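Local atomic coordinates of DNA repair protein RecN (Deinococcus radiodurans, PDB entry 4ABX), a protein that may take part in recombinational repair of damaged DNA as an SMC-like, ATP-binding protein, this chain being its coiled-coil domain. Residues E59-G64 / G108-V113. Residues are numbered along the deposited sequence; the frame is centred on the assembly and turned at random.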
# COMPACT_ATOMS: atom_id res chain seq x y z
N GLU A 59 -10.83 1.90 5.40
CA GLU A 59 -9.66 2.66 5.84
C GLU A 59 -8.37 2.19 5.16
O GLU A 59 -7.60 3.00 4.65
CB GLU A 59 -9.52 2.57 7.36
CG GLU A 59 -8.57 3.60 7.96
CD GLU A 59 -9.15 5.01 7.94
OE1 GLU A 59 -10.32 5.17 7.53
OE2 GLU A 59 -8.43 5.95 8.35
N LEU A 60 -8.15 0.87 5.15
CA LEU A 60 -6.91 0.30 4.63
C LEU A 60 -6.85 0.28 3.10
O LEU A 60 -5.76 0.36 2.52
CB LEU A 60 -6.72 -1.13 5.15
CG LEU A 60 -6.42 -1.31 6.64
CD1 LEU A 60 -6.74 -2.74 7.09
CD2 LEU A 60 -4.98 -0.94 6.98
N LEU A 61 -8.00 0.17 2.46
CA LEU A 61 -8.02 0.10 1.00
C LEU A 61 -8.02 1.48 0.36
O LEU A 61 -7.54 1.64 -0.76
CB LEU A 61 -9.24 -0.70 0.51
CG LEU A 61 -9.28 -2.21 0.76
CD1 LEU A 61 -10.50 -2.80 0.07
CD2 LEU A 61 -8.00 -2.89 0.27
N SER A 62 -8.54 2.48 1.07
CA SER A 62 -8.91 3.72 0.41
C SER A 62 -8.74 5.01 1.24
O SER A 62 -8.10 5.95 0.78
CB SER A 62 -10.35 3.62 -0.09
OG SER A 62 -10.70 4.74 -0.89
N ASP A 63 -9.31 5.05 2.44
CA ASP A 63 -9.44 6.30 3.18
C ASP A 63 -8.28 6.67 4.10
O ASP A 63 -8.07 7.85 4.39
CB ASP A 63 -10.75 6.32 3.98
CG ASP A 63 -11.97 6.51 3.10
OD1 ASP A 63 -11.84 6.36 1.86
OD2 ASP A 63 -13.05 6.80 3.65
N GLY A 64 -7.54 5.68 4.58
CA GLY A 64 -6.41 5.94 5.45
C GLY A 64 -5.38 6.83 4.78
O GLY A 64 -5.31 6.89 3.55
N GLY A 108 -15.80 0.69 -2.20
CA GLY A 108 -17.12 1.31 -2.33
C GLY A 108 -18.24 0.46 -1.76
O GLY A 108 -19.13 0.97 -1.06
N GLU A 109 -18.22 -0.83 -2.05
CA GLU A 109 -19.25 -1.74 -1.53
C GLU A 109 -19.15 -1.87 -0.02
O GLU A 109 -20.17 -1.94 0.68
CB GLU A 109 -19.14 -3.11 -2.19
CG GLU A 109 -20.41 -3.55 -2.91
CD GLU A 109 -20.40 -3.17 -4.37
OE1 GLU A 109 -19.57 -3.74 -5.11
OE2 GLU A 109 -21.20 -2.31 -4.78
N LEU A 110 -17.92 -1.92 0.48
CA LEU A 110 -17.69 -1.96 1.92
C LEU A 110 -18.27 -0.73 2.60
O LEU A 110 -18.89 -0.83 3.66
CB LEU A 110 -16.19 -2.08 2.21
CG LEU A 110 -15.56 -3.43 1.85
CD1 LEU A 110 -14.05 -3.39 2.05
CD2 LEU A 110 -16.19 -4.56 2.67
N ARG A 111 -18.05 0.44 1.99
CA ARG A 111 -18.59 1.68 2.54
C ARG A 111 -20.11 1.60 2.61
O ARG A 111 -20.72 2.09 3.56
CB ARG A 111 -18.15 2.87 1.69
CG ARG A 111 -18.26 4.21 2.41
CD ARG A 111 -17.97 5.36 1.46
NE ARG A 111 -16.75 5.16 0.68
CZ ARG A 111 -15.53 5.47 1.09
NH1 ARG A 111 -15.35 6.00 2.30
NH2 ARG A 111 -14.48 5.26 0.31
N ASP A 112 -20.72 0.97 1.61
CA ASP A 112 -22.16 0.75 1.60
C ASP A 112 -22.60 -0.16 2.74
O ASP A 112 -23.64 0.07 3.36
CB ASP A 112 -22.62 0.17 0.26
CG ASP A 112 -22.64 1.21 -0.85
OD1 ASP A 112 -22.57 2.42 -0.55
OD2 ASP A 112 -22.72 0.81 -2.04
N VAL A 113 -21.81 -1.20 3.02
CA VAL A 113 -22.12 -2.10 4.12
C VAL A 113 -22.16 -1.32 5.43
O VAL A 113 -23.11 -1.44 6.21
CB VAL A 113 -21.10 -3.25 4.26
CG1 VAL A 113 -21.32 -4.02 5.57
CG2 VAL A 113 -21.17 -4.18 3.06
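R111 leaves its helix with CG anti to the backbone N (chi1 -161°) and then bends at chi3, which swings the guanidinium across to D63, whose CG lies anti to its own carbonyl carbon. The two side chains approach from opposite directions and close a two-pronged, end-on salt bridge. NH1 of R111 donates to OD2 of D63 at 2.8 Å, and NH2 of R111 reaches OD1 of D63 over a longer 3.3 Å. Both bonds are fairly straight and meet the carboxylate on its syn sides but tilted out of its plane; its oxygens lie practically in the guanidinium plane, and the two planes are 25° apart. Two bonds from one group to the other should restrain the rotation of both. OG of S62 sits at the guanidinium edge and makes a weak hydrogen bond to OD1 of D63. A leucine in place of R111 would probably leave the D63 carboxylate without its positive mate and freer to turn. Next to the charged pair, CD1 of L61 meets CD1 of L110 at 4.1 Å, the buried leucines crossing at about a right angle. Their apolar layer extends to V103, I106 and A107 beside L61, and to V58 beside L110, while A75 and L92 of the second subunit pack on L61 and L110 respectively. The contact ties the C-terminal end of helix 33-63 to the late turns of helix 87-115 within the all-helical coiled-coil domain.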